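Local coordinates for protein serine repeat antigen 5 (Plasmodium falciparum, PDB 6X42) that is a malaria-parasite pseudo-zymogen of the papain-like cysteine protease family and probably has no ordinary protease activity, at residues A[130-133]-A[134-138]; A[179-182]-A[183-187]. All coordinates share one frame; numbering follows the deposited sequence.

Interaction 1: residues A[130-133]-A[134-138]; sequences PKVE and DHWMN
The indole of Trp136 folds back across the chain that leads up to it and lies flat against Glu133, Val132 and Lys131. Its CG sits anti to the carbonyl carbon (chi1 -79°), which swings the ring system toward the preceding residues. Along one face, Glu133 CB makes a CH-pi contact 3.8 Å from the centroid of the five-membered ring, and Lys131 O reaches the far rim of the same face, 3.5 Å from CH2 of Trp136. Val132 CA makes an off-centre CH-pi contact, 4.2 Å from the centroid of the six-membered ring. Pro130 comes in differently, at the ring's edge, its CG 3.9 Å from CH2 of Trp136. CG1 of Val132 packs beside CE3 of Trp136.

CG of Glu133 lies 3.6 Å from NE1 of Trp136, and the bend at chi2 (-76°) then turns the carboxylate aside, its plane 70° from the indole. OE1 of Glu133 takes a 2.7 Å bond from a water that in turn accepts from Asp134 N at 2.8 Å; the carboxylate is thereby tied to the first peptide of the turn through one solvent molecule. The imidazole of His135 stands beside the indole, with Trp136 CD1 above the rim of one of its faces and NE2 near the plane of the indole edge. The hydrogen bond from Trp136 N to Glu133 O closes the turn.

Beyond the segments, Pro130 and Val132 rest on Tyr80 of helix 78-83, and Trp136 touches Asn117. Glu133 to Trp136 is a type I beta turn with the Trp136 indole folded back over its entering arm, set in the surface loop between helix 99-109 and strand 144-145 of the papain-like fold.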
# COMPACT_ATOMS: atom_id res chain seq x y z
N PRO A 130 7.32 -13.17 18.91
CA PRO A 130 7.28 -14.63 19.09
C PRO A 130 8.49 -15.32 18.49
O PRO A 130 9.11 -14.83 17.54
CB PRO A 130 6.00 -15.03 18.34
CG PRO A 130 5.95 -14.05 17.22
CD PRO A 130 6.40 -12.74 17.85
N LYS A 131 8.80 -16.48 19.07
CA LYS A 131 9.80 -17.36 18.48
C LYS A 131 9.29 -17.88 17.14
O LYS A 131 8.11 -18.24 17.01
CB LYS A 131 10.04 -18.56 19.39
CG LYS A 131 10.50 -19.83 18.62
CD LYS A 131 11.09 -20.93 19.49
CE LYS A 131 11.48 -22.14 18.64
NZ LYS A 131 11.89 -23.28 19.47
N VAL A 132 10.17 -17.94 16.16
CA VAL A 132 9.81 -18.53 14.87
C VAL A 132 9.82 -20.04 15.04
O VAL A 132 10.83 -20.63 15.41
CB VAL A 132 10.76 -18.07 13.76
CG1 VAL A 132 10.53 -18.89 12.49
CG2 VAL A 132 10.56 -16.59 13.50
N GLU A 133 8.67 -20.67 14.80
CA GLU A 133 8.54 -22.11 14.96
C GLU A 133 9.01 -22.84 13.70
O GLU A 133 9.04 -22.29 12.59
CB GLU A 133 7.10 -22.49 15.31
CG GLU A 133 6.50 -21.75 16.51
CD GLU A 133 6.99 -22.25 17.86
OE1 GLU A 133 7.61 -23.33 17.94
OE2 GLU A 133 6.74 -21.55 18.87
N ASP A 134 9.37 -24.12 13.88
CA ASP A 134 10.01 -24.86 12.80
C ASP A 134 9.12 -24.97 11.57
O ASP A 134 9.64 -25.00 10.45
CB ASP A 134 10.41 -26.25 13.30
CG ASP A 134 11.60 -26.23 14.25
OD1 ASP A 134 11.89 -27.27 14.87
OD2 ASP A 134 12.24 -25.16 14.38
N HIS A 135 7.80 -25.02 11.74
CA HIS A 135 6.88 -25.22 10.63
C HIS A 135 6.45 -23.92 9.96
O HIS A 135 5.70 -23.97 8.98
CB HIS A 135 5.65 -26.01 11.08
CG HIS A 135 4.66 -25.20 11.87
ND1 HIS A 135 4.79 -25.00 13.23
CD2 HIS A 135 3.53 -24.56 11.50
CE1 HIS A 135 3.78 -24.27 13.66
NE2 HIS A 135 3.00 -23.98 12.63
N TRP A 136 6.90 -22.78 10.45
CA TRP A 136 6.45 -21.51 9.90
C TRP A 136 7.02 -21.30 8.49
O TRP A 136 8.15 -21.69 8.19
CB TRP A 136 6.89 -20.37 10.82
CG TRP A 136 6.03 -20.18 12.06
CD1 TRP A 136 5.12 -21.04 12.59
CD2 TRP A 136 6.03 -19.02 12.91
NE1 TRP A 136 4.54 -20.50 13.71
CE2 TRP A 136 5.09 -19.26 13.94
CE3 TRP A 136 6.72 -17.81 12.90
CZ2 TRP A 136 4.81 -18.32 14.93
CZ3 TRP A 136 6.46 -16.89 13.90
CH2 TRP A 136 5.51 -17.14 14.90
N MET A 137 6.21 -20.67 7.62
CA MET A 137 6.66 -20.26 6.29
C MET A 137 7.44 -18.95 6.37
O MET A 137 7.08 -18.05 7.12
CB MET A 137 5.47 -19.93 5.39
CG MET A 137 4.38 -20.95 5.26
SD MET A 137 3.10 -20.32 4.14
CE MET A 137 4.03 -19.98 2.63
N ASN A 138 8.47 -18.82 5.54
CA ASN A 138 9.17 -17.55 5.36
C ASN A 138 8.80 -16.98 3.99
O ASN A 138 9.30 -17.44 2.96
CB ASN A 138 10.69 -17.71 5.46
CG ASN A 138 11.41 -16.37 5.51
OD1 ASN A 138 10.79 -15.30 5.43
ND2 ASN A 138 12.73 -16.42 5.66
O HOH W 1 9.31 -24.99 16.57

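Interaction 2: residues A[179-182]-A[183-187]; sequences IKTE and VMNKG
Glu182 sets CG anti to its carbonyl carbon (chi1 -61°) and bends at chi2 (-64°), while Lys186, extended through chi3, turns at chi4 (81°) to fold its ammonium back. The two chains run side by side, pointing the same way, and meet in a salt bridge: OE1 of Glu182 accepts from Lys186 NZ at 2.7 Å through its syn lone pair. A water donates to Glu182 OE2 at 2.7 Å and also accepts weakly from Lys186 NZ, so the pair is bridged a second time.

One residue earlier, Thr181 and Asn185 lie alongside each other, CG2 of Thr181 3.6 Å from ND2 of Asn185. On the buried side, the CG2 methyls of Ile179 and Val183 approach to 4.1 Å; Ile179 rests on Ile223 and Val274, and Val183 on Tyr226. Glu182 and Lys186 both touch Ile276 of strand 273-280.

Beneath the side chains run regular bonds from each N-H to the carbonyl four residues earlier, among them Lys186 N to Glu182 O at 2.7 Å. Gly187, with positive phi, ends the run. This i to i+4 salt bridge is a classic alpha-helix pairing, here on the last turn of helix 172-186, packed against the papain-like beta sheet.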
# COMPACT_ATOMS: atom_id res chain seq x y z
N ILE A 179 2.77 6.40 -11.08
CA ILE A 179 1.95 5.50 -10.28
C ILE A 179 1.34 4.41 -11.16
O ILE A 179 1.36 3.23 -10.81
CB ILE A 179 0.88 6.29 -9.50
CG1 ILE A 179 1.56 7.21 -8.47
CG2 ILE A 179 -0.13 5.34 -8.88
CD1 ILE A 179 0.66 8.27 -7.94
N LYS A 180 0.79 4.79 -12.33
CA LYS A 180 0.19 3.78 -13.20
C LYS A 180 1.21 2.71 -13.58
O LYS A 180 0.91 1.51 -13.54
CB LYS A 180 -0.38 4.42 -14.46
CG LYS A 180 -1.64 5.24 -14.27
CD LYS A 180 -2.17 5.73 -15.61
CE LYS A 180 -3.56 6.32 -15.51
NZ LYS A 180 -4.10 6.64 -16.88
N THR A 181 2.43 3.12 -13.95
CA THR A 181 3.46 2.16 -14.31
C THR A 181 3.77 1.19 -13.18
O THR A 181 3.91 -0.02 -13.41
CB THR A 181 4.73 2.91 -14.72
OG1 THR A 181 4.44 3.72 -15.87
CG2 THR A 181 5.83 1.93 -15.10
N GLU A 182 3.86 1.70 -11.95
CA GLU A 182 4.17 0.84 -10.81
C GLU A 182 3.01 -0.08 -10.46
O GLU A 182 3.21 -1.24 -10.09
CB GLU A 182 4.60 1.68 -9.61
CG GLU A 182 5.84 2.52 -9.87
CD GLU A 182 7.08 1.69 -10.14
OE1 GLU A 182 7.13 0.52 -9.72
OE2 GLU A 182 8.00 2.23 -10.76
N VAL A 183 1.77 0.41 -10.56
CA VAL A 183 0.61 -0.45 -10.35
C VAL A 183 0.61 -1.58 -11.37
O VAL A 183 0.38 -2.75 -11.03
CB VAL A 183 -0.69 0.37 -10.37
CG1 VAL A 183 -1.92 -0.53 -10.37
CG2 VAL A 183 -0.74 1.33 -9.19
N MET A 184 0.89 -1.26 -12.63
CA MET A 184 0.95 -2.30 -13.66
C MET A 184 2.04 -3.32 -13.37
O MET A 184 1.83 -4.53 -13.49
CB MET A 184 1.20 -1.66 -15.02
CG MET A 184 -0.01 -0.89 -15.52
SD MET A 184 0.20 -0.15 -17.13
CE MET A 184 0.71 -1.58 -18.10
N ASN A 185 3.23 -2.85 -12.98
CA ASN A 185 4.38 -3.74 -12.87
C ASN A 185 4.49 -4.45 -11.53
O ASN A 185 4.89 -5.63 -11.50
CB ASN A 185 5.67 -2.94 -13.12
CG ASN A 185 5.83 -2.51 -14.57
OD1 ASN A 185 5.14 -2.99 -15.47
ND2 ASN A 185 6.72 -1.57 -14.78
N LYS A 186 4.16 -3.77 -10.43
CA LYS A 186 4.28 -4.35 -9.10
C LYS A 186 2.96 -4.75 -8.47
O LYS A 186 2.96 -5.40 -7.41
CB LYS A 186 5.00 -3.36 -8.17
CG LYS A 186 6.49 -3.18 -8.48
CD LYS A 186 7.11 -2.00 -7.72
CE LYS A 186 8.59 -1.97 -7.88
NZ LYS A 186 8.97 -1.36 -9.16
N GLY A 187 1.83 -4.36 -9.07
CA GLY A 187 0.51 -4.69 -8.57
C GLY A 187 -0.09 -3.64 -7.67
O GLY A 187 -1.30 -3.70 -7.39
O HOH W 2 10.50 1.34 -10.17

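How the interactions relate
Followed from the N terminus, the chain leaves helix 99-109 and enters a long loop, where interaction 1 closes a tight turn before strand 144-145. Strand 160-164 comes next, and helix 172-186 then carries interaction 2 at its C-terminal end, just ahead of strand 189-193. The two contacts are local and in series; neither encloses or crosses the other. The centres of interaction 1 and interaction 2 are about 32 Å apart, and the nearest atoms of interaction 1 and interaction 2 about 17 Å apart. Interaction 1 shapes a surface loop beside helix 78-83, on the helical side of the papain-like fold, whereas interaction 2 lies on a helix packed against strands 219-230 and 273-280, on the sheet side.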